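Fluoroacetyl-CoA-specific thioesterase-like domain-containing protein (PDB 3QOO) is of unknown function but adopts a hot-dog fold and, from its family, may act as a thioesterase on acyl-CoA substrates resembling fluoroacetyl-CoA. Local coordinates at residues A[74-79]-A[112-117]; A[85-90]-A[103-108]. One frame throughout, in Å; residues are numbered along the deposited sequence.

Contact 1: A[74-79]-A[112-117]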
ATOM      1  N   HIS A  74       0.754  -8.079  -3.801  1.00  7.46           N
ATOM      2  CA  HIS A  74       1.852  -8.896  -4.311  1.00  7.76           C
ATOM      3  C   HIS A  74       2.259  -8.380  -5.677  1.00  7.95           C
ATOM      4  O   HIS A  74       1.449  -8.299  -6.592  1.00  9.53           O
ATOM      5  CB  HIS A  74       1.446 -10.364  -4.453  1.00  8.48           C
ATOM      6  CG  HIS A  74       1.042 -11.013  -3.173  1.00  8.46           C
ATOM      7  ND1 HIS A  74       0.685 -12.351  -3.119  1.00 10.69           N
ATOM      8  CD2 HIS A  74       0.906 -10.541  -1.907  1.00 10.14           C
ATOM      9  CE1 HIS A  74       0.340 -12.665  -1.879  1.00  9.86           C
ATOM     10  NE2 HIS A  74       0.477 -11.586  -1.118  1.00  9.99           N
ATOM     11  N   ASN A  75       3.509  -8.001  -5.820  0.53  8.44           N
ATOM     12  CA  ASN A  75       4.012  -7.608  -7.106  0.53  8.86           C
ATOM     13  C   ASN A  75       4.420  -8.840  -7.854  0.53  9.39           C
ATOM     14  O   ASN A  75       5.040  -9.757  -7.299  0.53 11.01           O
ATOM     15  CB  ASN A  75       5.182  -6.660  -6.957  0.53  9.09           C
ATOM     16  CG  ASN A  75       4.735  -5.300  -6.544  0.53  8.00           C
ATOM     17  OD1 ASN A  75       4.044  -4.623  -7.297  0.53  9.22           O
ATOM     18  ND2 ASN A  75       5.087  -4.900  -5.332  0.53  9.25           N
ATOM     19  N   LEU A  76       4.048  -8.871  -9.114  1.00  8.82           N
ATOM     20  CA  LEU A  76       4.372 -10.003 -10.012  1.00  9.44           C
ATOM     21  C   LEU A  76       5.354  -9.623 -11.092  1.00  9.59           C
ATOM     22  O   LEU A  76       6.285 -10.376 -11.373  1.00 10.82           O
ATOM     23  CB  LEU A  76       3.110 -10.564 -10.643  1.00 10.05           C
ATOM     24  CG  LEU A  76       2.036 -10.987  -9.634  1.00 16.52           C
ATOM     25  CD1 LEU A  76       0.948 -11.659 -10.450  1.00 17.94           C
ATOM     26  CD2 LEU A  76       2.401 -11.797  -8.430  1.00 21.90           C
ATOM     27  N   ALA A  77       5.220  -8.456 -11.682  1.00  9.18           N
ATOM     28  CA  ALA A  77       6.037  -8.085 -12.805  1.00  9.28           C
ATOM     29  C   ALA A  77       5.952  -6.567 -12.986  1.00  9.63           C
ATOM     30  O   ALA A  77       4.997  -5.929 -12.553  1.00 10.30           O
ATOM     31  CB  ALA A  77       5.578  -8.846 -14.081  1.00 10.49           C
ATOM     32  N   PRO A  78       6.983  -5.973 -13.627  1.00 10.14           N
ATOM     33  CA  PRO A  78       7.028  -4.530 -13.691  1.00 10.91           C
ATOM     34  C   PRO A  78       6.010  -3.935 -14.666  1.00  9.82           C
ATOM     35  O   PRO A  78       5.923  -4.357 -15.811  1.00 12.07           O
ATOM     36  CB  PRO A  78       8.477  -4.250 -14.111  1.00 11.60           C
ATOM     37  CG  PRO A  78       8.872  -5.480 -14.914  1.00 11.63           C
ATOM     38  CD  PRO A  78       8.246  -6.600 -14.115  1.00 10.25           C
ATOM     39  N   ALA A  79       5.295  -2.914 -14.218  1.00  9.86           N
ATOM     40  CA  ALA A  79       4.409  -2.104 -15.059  1.00 10.08           C
ATOM     41  C   ALA A  79       5.158  -0.808 -15.345  1.00  9.67           C
ATOM     42  O   ALA A  79       5.229   0.080 -14.503  1.00 10.43           O
ATOM     43  CB  ALA A  79       3.077  -1.851 -14.353  1.00 10.59           C
ATOM     44  N   VAL A 112       0.532  -8.059 -13.548  1.00  9.28           N
ATOM     45  CA  VAL A 112       1.600  -7.314 -12.928  1.00  9.40           C
ATOM     46  C   VAL A 112       1.504  -7.288 -11.395  1.00  7.93           C
ATOM     47  O   VAL A 112       2.520  -7.099 -10.727  1.00  8.82           O
ATOM     48  CB  VAL A 112       1.749  -5.899 -13.492  1.00  9.00           C
ATOM     49  CG1 VAL A 112       2.206  -5.952 -14.946  1.00 10.89           C
ATOM     50  CG2 VAL A 112       0.466  -5.068 -13.366  1.00 10.14           C
ATOM     51  N   ALA A 113       0.307  -7.427 -10.832  1.00  8.43           N
ATOM     52  CA  ALA A 113       0.139  -7.419  -9.376  1.00  7.80           C
ATOM     53  C   ALA A 113      -1.191  -8.042  -9.017  1.00  7.81           C
ATOM     54  O   ALA A 113      -2.129  -8.101  -9.839  1.00  9.00           O
ATOM     55  CB  ALA A 113       0.209  -6.008  -8.783  1.00  9.60           C
ATOM     56  N   THR A 114      -1.303  -8.505  -7.776  1.00  7.55           N
ATOM     57  CA  THR A 114      -2.549  -8.937  -7.173  1.00  8.01           C
ATOM     58  C   THR A 114      -2.662  -8.299  -5.797  1.00  7.61           C
ATOM     59  O   THR A 114      -1.666  -7.784  -5.259  1.00  8.21           O
ATOM     60  CB  THR A 114      -2.630 -10.444  -7.062  1.00  8.76           C
ATOM     61  OG1 THR A 114      -1.504 -10.939  -6.373  1.00 10.49           O
ATOM     62  CG2 THR A 114      -2.762 -11.084  -8.464  1.00 11.78           C
ATOM     63  N   GLY A 115      -3.843  -8.317  -5.212  1.00  8.08           N
ATOM     64  CA  GLY A 115      -4.025  -7.734  -3.918  1.00  8.10           C
ATOM     65  C   GLY A 115      -5.295  -8.096  -3.231  1.00  8.35           C
ATOM     66  O   GLY A 115      -6.151  -8.780  -3.822  1.00  8.49           O
ATOM     67  N   LEU A 116      -5.450  -7.615  -2.004  1.00  7.80           N
ATOM     68  CA  LEU A 116      -6.709  -7.692  -1.326  1.00  9.49           C
ATOM     69  C   LEU A 116      -6.851  -6.472  -0.430  1.00  9.19           C
ATOM     70  O   LEU A 116      -5.862  -5.872   0.009  1.00 10.09           O
ATOM     71  CB  LEU A 116      -6.866  -8.938  -0.546  1.00 14.25           C
ATOM     72  CG  LEU A 116      -6.116  -9.092   0.719  1.00 14.89           C
ATOM     73  CD1 LEU A 116      -6.591  -8.158   1.879  1.00 17.13           C
ATOM     74  CD2 LEU A 116      -6.206 -10.562   1.184  1.00 18.48           C
ATOM     75  N   GLN A 117      -8.101  -6.144  -0.116  1.00  8.81           N
ATOM     76  CA  GLN A 117      -8.402  -5.049   0.786  1.00  8.17           C
ATOM     77  C   GLN A 117      -9.644  -5.381   1.598  1.00  8.34           C
ATOM     78  O   GLN A 117     -10.661  -5.817   1.032  1.00  9.83           O
ATOM     79  CB  GLN A 117      -8.574  -3.747   0.030  1.00  9.50           C
ATOM     80  CG  GLN A 117      -8.736  -2.518   0.952  1.00  9.25           C
ATOM     81  CD  GLN A 117      -8.628  -1.241   0.178  1.00 10.09           C
ATOM     82  OE1 GLN A 117      -9.642  -0.636  -0.184  1.00 10.26           O
ATOM     83  NE2 GLN A 117      -7.391  -0.833  -0.127  1.00 10.85           N
TER
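Val112 is where the loop 76-79 closes on strand 110-123. Its carbonyl O takes two amide protons from the same face of the peptide plane: Leu76 N at 2.8 Å, well above that plane, and Ala77 N, tilted less, at 3.2 Å. The side chain of Val112 is buried; its CB lies 3.4 Å from Ala77 O, and CG1, anti to the carbonyl carbon (chi1 -67°), reaches Ala79 CB at 4.2 Å. Phe44 of helix 41-56 covers Val112, Ala113 and Asn75 on the inner side. Beyond the non-hydrogen-bonded pair Asn75-Ala113, His74 and Thr114 form a hydrogen-bonded pair, with Thr114 N to His74 O at 3.0 Å in the carbonyl plane. The other face, bearing His74, Leu76 and Thr114, is looser. Thr114 OG1 comes within 3.6 Å of His74 CB and stands obliquely to the imidazole, whose NE2 bonds instead to Glu72. Exposed Leu76 sets CB 3.5 Å from Val112 O and CG 4.0 Å from Ala113 CA, with CD1 near Thr114 CG2. On the strand's other edge, against strand 98-107, Val112 and Ala113 form a classic beta bulge with Ala105. The shared carbonyl holds the chain leaving strand 64-75 to the sheet by backbone bonds, while Val112 packs on the buried side.

Contact 2: A[85-90]-A[103-108]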
ATOM      1  N   VAL A  85      -2.411  -0.181 -17.271  1.00 11.14           N
ATOM      2  CA  VAL A  85      -2.707  -1.274 -16.357  1.00 11.71           C
ATOM      3  C   VAL A  85      -4.194  -1.334 -16.041  1.00 11.75           C
ATOM      4  O   VAL A  85      -4.759  -0.360 -15.546  1.00 12.59           O
ATOM      5  CB  VAL A  85      -1.882  -1.142 -15.041  1.00 11.58           C
ATOM      6  CG1 VAL A  85      -2.138  -2.315 -14.144  1.00 12.52           C
ATOM      7  CG2 VAL A  85      -0.392  -1.016 -15.360  1.00 12.27           C
ATOM      8  N   THR A  86      -4.805  -2.469 -16.371  1.00 11.60           N
ATOM      9  CA  THR A  86      -6.216  -2.690 -16.060  1.00 11.91           C
ATOM     10  C   THR A  86      -6.323  -3.319 -14.668  1.00 10.65           C
ATOM     11  O   THR A  86      -5.795  -4.403 -14.428  1.00 11.28           O
ATOM     12  CB  THR A  86      -6.878  -3.580 -17.105  1.00 12.65           C
ATOM     13  OG1 THR A  86      -6.747  -2.937 -18.365  1.00 15.89           O
ATOM     14  CG2 THR A  86      -8.333  -3.862 -16.798  1.00 14.82           C
ATOM     15  N   PHE A  87      -7.015  -2.631 -13.771  1.00 10.10           N
ATOM     16  CA  PHE A  87      -7.309  -3.112 -12.435  1.00  9.53           C
ATOM     17  C   PHE A  87      -8.712  -3.650 -12.378  1.00  9.27           C
ATOM     18  O   PHE A  87      -9.656  -2.989 -12.843  1.00 10.27           O
ATOM     19  CB  PHE A  87      -7.184  -1.990 -11.414  1.00  9.87           C
ATOM     20  CG  PHE A  87      -5.793  -1.539 -11.116  1.00 10.17           C
ATOM     21  CD1 PHE A  87      -5.222  -1.818  -9.887  1.00 10.47           C
ATOM     22  CD2 PHE A  87      -5.072  -0.793 -12.027  1.00 11.64           C
ATOM     23  CE1 PHE A  87      -3.950  -1.347  -9.567  1.00 11.64           C
ATOM     24  CE2 PHE A  87      -3.777  -0.369 -11.699  1.00 12.91           C
ATOM     25  CZ  PHE A  87      -3.223  -0.644 -10.482  1.00 12.07           C
ATOM     26  N   THR A  88      -8.847  -4.839 -11.784  1.00  9.16           N
ATOM     27  CA  THR A  88     -10.148  -5.448 -11.531  1.00 10.02           C
ATOM     28  C   THR A  88     -10.233  -5.713 -10.038  1.00  9.54           C
ATOM     29  O   THR A  88      -9.359  -6.407  -9.490  1.00 10.73           O
ATOM     30  CB  THR A  88     -10.321  -6.766 -12.290  1.00 11.02           C
ATOM     31  OG1 THR A  88     -10.073  -6.551 -13.676  1.00 11.64           O
ATOM     32  CG2 THR A  88     -11.750  -7.296 -12.104  1.00 13.51           C
ATOM     33  N   VAL A  89     -11.227  -5.112  -9.390  1.00  9.14           N
ATOM     34  CA  VAL A  89     -11.476  -5.308  -7.992  1.00  9.38           C
ATOM     35  C   VAL A  89     -12.843  -5.934  -7.797  1.00  9.15           C
ATOM     36  O   VAL A  89     -13.806  -5.464  -8.397  1.00  9.95           O
ATOM     37  CB  VAL A  89     -11.302  -3.983  -7.218  1.00  9.26           C
ATOM     38  CG1 VAL A  89     -11.721  -4.126  -5.768  1.00 10.94           C
ATOM     39  CG2 VAL A  89      -9.831  -3.521  -7.291  1.00 10.16           C
ATOM     40  N   THR A  90     -12.892  -6.980  -6.987  1.00  9.69           N
ATOM     41  CA  THR A  90     -14.045  -7.875  -6.882  1.00  9.98           C
ATOM     42  C   THR A  90     -14.390  -8.147  -5.435  1.00  9.29           C
ATOM     43  O   THR A  90     -13.500  -8.429  -4.636  1.00 10.07           O
ATOM     44  CB  THR A  90     -13.736  -9.237  -7.533  1.00 11.33           C
ATOM     45  OG1 THR A  90     -13.284  -9.026  -8.875  1.00 12.80           O
ATOM     46  CG2 THR A  90     -14.962 -10.149  -7.533  1.00 12.75           C
HETATM   47  N   MSE A 103      -8.073  -8.113  -5.839  1.00  9.11           N
HETATM   48  CA  MSE A 103      -7.597  -7.237  -6.902  1.00  8.27           C
HETATM   49  C   MSE A 103      -6.648  -7.989  -7.805  1.00  8.50           C
HETATM   50  O   MSE A 103      -5.810  -8.778  -7.345  1.00  8.97           O
HETATM   51  CB  MSE A 103      -6.872  -6.014  -6.299  1.00  8.49           C
HETATM   52  CG  MSE A 103      -6.357  -5.001  -7.277  1.00  9.36           C
HETATM   53 SE   MSE A 103      -4.565  -5.356  -7.957  0.84  7.60          SE
HETATM   54  CE  MSE A 103      -3.537  -4.599  -6.466  1.00 10.31           C
ATOM     55  N   LYS A 104      -6.772  -7.720  -9.098  1.00  9.04           N
ATOM     56  CA  LYS A 104      -5.808  -8.149 -10.076  1.00  9.43           C
ATOM     57  C   LYS A 104      -5.525  -6.993 -11.001  1.00  9.45           C
ATOM     58  O   LYS A 104      -6.436  -6.291 -11.416  1.00 11.18           O
ATOM     59  CB  LYS A 104      -6.296  -9.388 -10.862  1.00 12.52           C
ATOM     60  CG  LYS A 104      -5.208 -10.129 -11.636  1.00 18.24           C
ATOM     61  CD  LYS A 104      -5.655 -11.549 -11.962  1.00 21.93           C
ATOM     62  CE  LYS A 104      -4.613 -12.310 -12.774  1.00 24.74           C
ATOM     63  NZ  LYS A 104      -5.097 -13.697 -13.030  1.00 26.05           N
ATOM     64  N   ALA A 105      -4.258  -6.800 -11.296  1.00  8.69           N
ATOM     65  CA  ALA A 105      -3.765  -5.776 -12.202  1.00  9.91           C
ATOM     66  C   ALA A 105      -3.027  -6.462 -13.322  1.00 10.13           C
ATOM     67  O   ALA A 105      -2.113  -7.250 -13.095  1.00 10.12           O
ATOM     68  CB  ALA A 105      -2.865  -4.791 -11.454  1.00 10.72           C
ATOM     69  N   ASP A 106      -3.404  -6.119 -14.551  0.56 10.67           N
ATOM     70  CA  ASP A 106      -2.882  -6.748 -15.748  0.56 11.46           C
ATOM     71  C   ASP A 106      -2.570  -5.674 -16.773  0.56 11.93           C
ATOM     72  O   ASP A 106      -3.133  -4.582 -16.770  0.56 11.45           O
ATOM     73  CB  ASP A 106      -3.932  -7.705 -16.341  0.56 12.51           C
ATOM     74  CG  ASP A 106      -4.469  -8.688 -15.329  0.56 15.59           C
ATOM     75  OD1 ASP A 106      -5.663  -8.589 -14.942  0.56 20.58           O
ATOM     76  OD2 ASP A 106      -3.704  -9.542 -14.896  0.56 17.81           O
ATOM     77  N   ASP A 107      -1.665  -5.981 -17.668  1.00 13.61           N
ATOM     78  CA  ASP A 107      -1.458  -5.144 -18.810  1.00 16.07           C
ATOM     79  C   ASP A 107      -1.444  -6.040 -20.008  1.00 17.83           C
ATOM     80  O   ASP A 107      -1.703  -7.241 -19.897  1.00 15.92           O
ATOM     81  CB  ASP A 107      -0.213  -4.281 -18.602  1.00 16.93           C
ATOM     82  CG  ASP A 107       1.113  -5.061 -18.665  1.00 14.81           C
ATOM     83  OD1 ASP A 107       1.121  -6.227 -19.114  1.00 14.90           O
ATOM     84  OD2 ASP A 107       2.155  -4.520 -18.227  1.00 16.93           O
ATOM     85  N   PRO A 108      -1.180  -5.473 -21.181  1.00 20.92           N
ATOM     86  CA  PRO A 108      -1.220  -6.284 -22.392  1.00 20.95           C
ATOM     87  C   PRO A 108      -0.299  -7.513 -22.380  1.00 19.16           C
ATOM     88  O   PRO A 108      -0.507  -8.470 -23.143  1.00 19.90           O
ATOM     89  CB  PRO A 108      -0.738  -5.302 -23.472  1.00 22.03           C
ATOM     90  CG  PRO A 108      -1.049  -3.941 -22.896  1.00 23.47           C
ATOM     91  CD  PRO A 108      -0.829  -4.063 -21.453  1.00 22.56           C
TER
HETATM   92  O   HOH W   1      -7.479  -6.800 -14.384  1.00 15.33           O
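Strands 85-90 and 103-107 run antiparallel as the two arms of a hairpin, their axes 4.5 Å apart at closest and 157° between their directions. Thr86 with Asp106 and Thr88 with Lys104 are the hydrogen-bonded pairs; Thr86 N to Asp106 O measures 2.7 Å and Thr88 N to Lys104 O 2.8 Å. On the face with Phe87, Ala105 CB sits over the centre of the Phe87 ring, 4.1 Å from its centroid and 12° off the normal, a CH-pi contact. The same methyl meets Val85 CG1 at 3.7 Å. Met103, a selenomethionine, leaves with CG anti to the backbone N (chi1 -178°) and then bends, bringing SE to 4.1 Å from Phe87 CD1, an oblique Met-aromatic approach. Val89 CG2 packs on Met103 CG. The face with the threonines is polar: one water bridges Thr86 O, Thr88 OG1 and, in one modelled conformer of Asp106, its OD1; Thr88 OG1 has Arg17 as a further partner. Helix 41-56 lies over the apolar face, with Thr47 and Leu51 against Phe87, Met48 against Met103 and Ile55 against Val89. Strand 15-21 continues the sheet beyond 85-90, and strand 110-123 does so beyond 103-107.

In the fold
The two contacts lie in one antiparallel sheet, their centres about 9 Å apart. Across it the strands run 15-21, 84-95, 98-107, 110-123, 64-75, so contact 2 joins the second to the third and contact 1 the fourth to the fifth. Backbone bonds between strands 98-107 and 110-123 connect them, Val112 N to Ala105 O and Gly115 O to Met103 N. Along the chain, contact 2 is nested within the loop closed by contact 1. Both back onto helix 41-56, the sausage of the hot-dog fold, and both touch the second subunit: His74 extends the sheet into it, while Asp107 makes a salt bridge to its Arg134, so the sheet wrapping the helix also helps build the dimer.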